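Local coordinates for GAF domain/HD domain protein (PDB 3EEA) that is of unknown function but carries a GAF domain, the piece modelled here, in a longer chain with an HD-GYP family region that may confer phosphatase activity, at residues V112-M126 with I143-S155. Numbering follows the deposited sequence.
Sequences VPMVVRTQVIGAVFM and IRDLVSHAALVVS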
loop_
_atom_site.group_PDB
_atom_site.type_symbol
_atom_site.label_atom_id
_atom_site.label_comp_id
_atom_site.label_asym_id
_atom_site.label_seq_id
_atom_site.Cartn_x
_atom_site.Cartn_y
_atom_site.Cartn_z
ATOM N N VAL A 112 12.904 8.780 -4.402
ATOM C CA VAL A 112 12.353 8.625 -3.072
ATOM C C VAL A 112 13.212 7.633 -2.272
ATOM O O VAL A 112 13.294 6.430 -2.606
ATOM C CB VAL A 112 10.905 8.158 -3.088
ATOM C CG1 VAL A 112 10.382 8.026 -1.658
ATOM C CG2 VAL A 112 10.033 9.145 -3.893
ATOM N N PRO A 113 13.842 8.126 -1.190
ATOM C CA PRO A 113 14.689 7.213 -0.419
ATOM C C PRO A 113 13.821 6.273 0.365
ATOM O O PRO A 113 12.729 6.673 0.789
ATOM C CB PRO A 113 15.452 8.117 0.552
ATOM C CG PRO A 113 14.703 9.365 0.618
ATOM C CD PRO A 113 13.933 9.521 -0.717
ATOM N N MET A 114 14.278 5.033 0.515
ATOM C CA MET A 114 13.628 4.062 1.440
ATOM C C MET A 114 14.260 4.310 2.808
ATOM O O MET A 114 15.437 4.023 3.029
ATOM C CB MET A 114 13.856 2.624 0.968
ATOM C CG MET A 114 13.345 2.304 -0.430
ATOM S SD MET A 114 13.725 0.560 -0.986
ATOM C CE MET A 114 13.300 -0.269 0.509
ATOM N N VAL A 115 13.494 4.910 3.710
ATOM C CA VAL A 115 13.993 5.317 4.999
ATOM C C VAL A 115 13.235 4.562 6.107
ATOM O O VAL A 115 11.972 4.450 6.097
ATOM C CB VAL A 115 13.739 6.817 5.205
ATOM C CG1 VAL A 115 14.180 7.250 6.592
ATOM C CG2 VAL A 115 14.426 7.635 4.130
ATOM N N VAL A 116 14.011 4.014 7.015
ATOM C CA VAL A 116 13.483 3.379 8.206
ATOM C C VAL A 116 14.163 4.012 9.377
ATOM O O VAL A 116 15.417 3.927 9.538
ATOM C CB VAL A 116 13.732 1.863 8.190
ATOM C CG1 VAL A 116 13.209 1.181 9.479
ATOM C CG2 VAL A 116 13.014 1.314 7.018
ATOM N N ARG A 117 13.308 4.702 10.133
ATOM C CA ARG A 117 13.688 5.565 11.219
ATOM C C ARG A 117 14.633 6.589 10.624
ATOM O O ARG A 117 14.190 7.357 9.744
ATOM C CB ARG A 117 14.224 4.743 12.387
ATOM C CG ARG A 117 13.019 4.212 13.169
ATOM C CD ARG A 117 13.302 3.019 14.040
ATOM N NE ARG A 117 12.084 2.734 14.805
ATOM C CZ ARG A 117 11.775 1.561 15.354
ATOM N NH1 ARG A 117 12.593 0.518 15.243
ATOM N NH2 ARG A 117 10.632 1.435 16.022
ATOM N N THR A 118 15.903 6.568 10.995
ATOM C CA THR A 118 16.802 7.622 10.493
ATOM C C THR A 118 17.698 7.192 9.334
ATOM O O THR A 118 18.519 7.998 8.862
ATOM C CB THR A 118 17.744 8.085 11.627
ATOM O OG1 THR A 118 18.645 7.022 11.945
ATOM C CG2 THR A 118 16.942 8.476 12.872
ATOM N N GLN A 119 17.591 5.919 8.941
ATOM C CA GLN A 119 18.514 5.282 8.023
ATOM C C GLN A 119 17.938 5.069 6.607
ATOM O O GLN A 119 16.793 4.671 6.468
ATOM C CB GLN A 119 18.884 3.931 8.600
ATOM C CG GLN A 119 19.645 4.074 9.931
ATOM C CD GLN A 119 20.940 4.850 9.741
ATOM O OE1 GLN A 119 21.067 6.023 10.153
ATOM N NE2 GLN A 119 21.908 4.213 9.085
ATOM N N VAL A 120 18.777 5.293 5.585
ATOM C CA VAL A 120 18.412 5.073 4.172
ATOM C C VAL A 120 18.870 3.673 3.835
ATOM O O VAL A 120 20.078 3.374 3.976
ATOM C CB VAL A 120 19.062 6.107 3.227
ATOM C CG1 VAL A 120 18.769 5.794 1.733
ATOM C CG2 VAL A 120 18.632 7.505 3.557
ATOM N N ILE A 121 17.934 2.798 3.437
ATOM C CA ILE A 121 18.226 1.423 3.053
ATOM C C ILE A 121 18.085 1.105 1.567
ATOM O O ILE A 121 18.364 -0.023 1.129
ATOM C CB ILE A 121 17.380 0.401 3.841
ATOM C CG1 ILE A 121 15.882 0.474 3.492
ATOM C CG2 ILE A 121 17.553 0.615 5.351
ATOM C CD1 ILE A 121 15.107 -0.680 4.114
ATOM N N GLY A 122 17.713 2.106 0.785
ATOM C CA GLY A 122 17.437 1.904 -0.626
ATOM C C GLY A 122 16.813 3.141 -1.231
ATOM O O GLY A 122 16.746 4.224 -0.590
ATOM N N ALA A 123 16.418 3.038 -2.487
ATOM C CA ALA A 123 15.835 4.179 -3.185
ATOM C C ALA A 123 14.850 3.675 -4.257
ATOM O O ALA A 123 15.078 2.641 -4.832
ATOM C CB ALA A 123 16.916 5.057 -3.801
ATOM N N VAL A 124 13.789 4.419 -4.493
ATOM C CA VAL A 124 12.821 4.135 -5.566
ATOM C C VAL A 124 12.838 5.330 -6.497
ATOM O O VAL A 124 12.580 6.474 -6.058
ATOM C CB VAL A 124 11.400 3.924 -5.003
ATOM C CG1 VAL A 124 10.365 3.677 -6.119
ATOM C CG2 VAL A 124 11.396 2.765 -4.006
ATOM N N PHE A 125 13.138 5.092 -7.767
ATOM C CA PHE A 125 13.058 6.138 -8.776
ATOM C C PHE A 125 11.860 5.881 -9.705
ATOM O O PHE A 125 11.608 4.736 -10.128
ATOM C CB PHE A 125 14.312 6.156 -9.568
ATOM C CG PHE A 125 15.566 6.329 -8.726
ATOM C CD1 PHE A 125 15.978 7.587 -8.344
ATOM C CD2 PHE A 125 16.281 5.220 -8.268
ATOM C CE1 PHE A 125 17.135 7.746 -7.567
ATOM C CE2 PHE A 125 17.441 5.362 -7.493
ATOM C CZ PHE A 125 17.846 6.628 -7.122
ATOM N N MET A 126 11.112 6.925 -9.978
ATOM C CA MET A 126 9.897 6.854 -10.805
ATOM C C MET A 126 10.042 7.906 -11.867
ATOM O O MET A 126 10.554 8.975 -11.590
ATOM C CB MET A 126 8.670 7.108 -9.962
ATOM C CG MET A 126 8.466 5.939 -8.920
ATOM S SD MET A 126 7.035 6.169 -7.892
ATOM C CE MET A 126 5.714 6.017 -9.015
ATOM N N ILE A 143 3.130 8.008 -2.881
ATOM C CA ILE A 143 4.378 7.336 -3.136
ATOM C C ILE A 143 5.240 7.226 -1.863
ATOM O O ILE A 143 5.687 6.133 -1.510
ATOM C CB ILE A 143 5.162 8.004 -4.300
ATOM C CG1 ILE A 143 4.376 7.809 -5.645
ATOM C CG2 ILE A 143 6.530 7.401 -4.430
ATOM C CD1 ILE A 143 4.808 8.761 -6.767
ATOM N N ARG A 144 5.457 8.362 -1.202
ATOM C CA ARG A 144 6.278 8.367 0.003
ATOM C C ARG A 144 5.717 7.431 1.097
ATOM O O ARG A 144 6.462 6.692 1.780
ATOM C CB ARG A 144 6.391 9.820 0.538
ATOM C CG ARG A 144 7.274 10.626 -0.337
ATOM C CD ARG A 144 7.304 12.114 0.072
ATOM N NE ARG A 144 7.784 12.216 1.445
ATOM C CZ ARG A 144 7.807 13.352 2.149
ATOM N NH1 ARG A 144 7.319 14.471 1.649
ATOM N NH2 ARG A 144 8.303 13.321 3.357
ATOM N N ASP A 145 4.399 7.451 1.258
ATOM C CA ASP A 145 3.738 6.569 2.232
ATOM C C ASP A 145 3.993 5.099 1.931
ATOM O O ASP A 145 4.441 4.322 2.814
ATOM C CB ASP A 145 2.249 6.851 2.241
ATOM C CG ASP A 145 1.884 8.119 3.009
ATOM O OD1 ASP A 145 2.614 8.499 3.927
ATOM O OD2 ASP A 145 0.772 8.655 2.742
ATOM N N LEU A 146 3.722 4.716 0.671
ATOM C CA LEU A 146 3.792 3.289 0.265
ATOM C C LEU A 146 5.250 2.777 0.333
ATOM O O LEU A 146 5.529 1.716 0.861
ATOM C CB LEU A 146 3.209 3.097 -1.118
ATOM C CG LEU A 146 1.682 3.204 -1.164
ATOM C CD1 LEU A 146 1.148 2.832 -2.545
ATOM C CD2 LEU A 146 1.007 2.367 -0.121
ATOM N N VAL A 147 6.192 3.607 -0.085
ATOM C CA VAL A 147 7.600 3.276 -0.023
ATOM C C VAL A 147 8.029 3.154 1.425
ATOM O O VAL A 147 8.801 2.289 1.765
ATOM C CB VAL A 147 8.479 4.300 -0.791
ATOM C CG1 VAL A 147 10.020 4.114 -0.538
ATOM C CG2 VAL A 147 8.133 4.247 -2.270
ATOM N N SER A 148 7.515 4.011 2.306
ATOM C CA SER A 148 7.884 3.936 3.696
ATOM C C SER A 148 7.364 2.691 4.336
ATOM O O SER A 148 8.039 2.108 5.181
ATOM C CB SER A 148 7.437 5.154 4.472
ATOM O OG SER A 148 8.128 6.259 3.935
ATOM N N HIS A 149 6.149 2.255 3.941
ATOM C CA HIS A 149 5.652 0.990 4.398
ATOM C C HIS A 149 6.529 -0.199 3.988
ATOM O O HIS A 149 6.819 -1.097 4.813
ATOM C CB HIS A 149 4.231 0.756 3.905
ATOM C CG HIS A 149 3.263 1.794 4.328
ATOM N ND1 HIS A 149 2.043 1.955 3.702
ATOM C CD2 HIS A 149 3.348 2.767 5.262
ATOM C CE1 HIS A 149 1.422 2.988 4.240
ATOM N NE2 HIS A 149 2.179 3.490 5.193
ATOM N N ALA A 150 6.906 -0.234 2.696
ATOM C CA ALA A 150 7.733 -1.289 2.151
ATOM C C ALA A 150 9.087 -1.283 2.802
ATOM O O ALA A 150 9.633 -2.377 3.130
ATOM C CB ALA A 150 7.872 -1.166 0.559
ATOM N N ALA A 151 9.662 -0.095 3.050
ATOM C CA ALA A 151 10.953 0.006 3.681
ATOM C C ALA A 151 10.959 -0.621 5.073
ATOM O O ALA A 151 11.913 -1.325 5.436
ATOM C CB ALA A 151 11.444 1.506 3.760
ATOM N N LEU A 152 9.908 -0.397 5.853
ATOM C CA LEU A 152 9.835 -0.929 7.205
ATOM C C LEU A 152 9.788 -2.474 7.199
ATOM O O LEU A 152 10.504 -3.187 7.970
ATOM C CB LEU A 152 8.586 -0.366 7.864
ATOM C CG LEU A 152 8.209 -0.838 9.232
ATOM C CD1 LEU A 152 9.381 -0.590 10.194
ATOM C CD2 LEU A 152 6.938 0.059 9.618
ATOM N N VAL A 153 8.980 -2.986 6.292
ATOM C CA VAL A 153 8.855 -4.430 6.091
ATOM C C VAL A 153 10.201 -5.039 5.692
ATOM O O VAL A 153 10.627 -6.064 6.281
ATOM C CB VAL A 153 7.786 -4.794 5.034
ATOM C CG1 VAL A 153 7.800 -6.342 4.769
ATOM C CG2 VAL A 153 6.343 -4.410 5.531
ATOM N N VAL A 154 10.829 -4.452 4.683
ATOM C CA VAL A 154 12.132 -4.938 4.142
ATOM C C VAL A 154 13.177 -4.896 5.235
ATOM O O VAL A 154 13.933 -5.857 5.425
ATOM C CB VAL A 154 12.597 -4.156 2.884
ATOM C CG1 VAL A 154 14.088 -4.545 2.515
ATOM C CG2 VAL A 154 11.659 -4.503 1.693
ATOM N N SER A 155 13.159 -3.838 6.040
ATOM C CA SER A 155 14.144 -3.718 7.108
ATOM C C SER A 155 13.961 -4.837 8.136
ATOM O O SER A 155 14.947 -5.489 8.506
ATOM C CB SER A 155 14.137 -2.343 7.731
ATOM O OG SER A 155 13.125 -2.248 8.693
HETATM O O HOH W 1 10.786 5.548 2.988
HETATM O O HOH W 2 9.648 3.398 6.961
#
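The hydroxyl of S148 is held from two directions: it donates to R144 O one helical turn back, OG to O 2.8 Å, and accepts from a water that also donates to P113 O and takes the N-H of V115. On R144 O the hydroxyl and the amide of S148 come in from opposite faces of the carbonyl plane. A second water donates to both V115 O and S148 O, and these waters carry the polar link between helix and strand.

Most of the remaining contact is apolar. V147 pushes CG1 at M114 CG, 3.8 Å away, the two side chains crossing at about a right angle, while its two methyls share V124 CG2. The backbones come closest at M114 and A151, CA to CA 5.4 Å, and V116 CG2 lies 3.6 Å from A151 CB, a methyl resting on the backbone carbonyl at 3.3 Å from A151 O. At the other end M126 and I143 meet tip to tip, SD to CD1 3.6 Å; a bend at chi3 (67°) brings the methionine methyl onto the isoleucine too. Shortening I143 to alanine is likely to leave M126 SD and V112 CG2 without their apolar neighbour and to open a gap between helix and strands.

Helix 137-158 thus lies across the 107-116/119-129 hairpin of the antiparallel GAF sheet; its 143-155 part crosses strand 112-116 at -50°, with helix 14-28 against L146, A150 and V154 and the second subunit meeting H149 and L152.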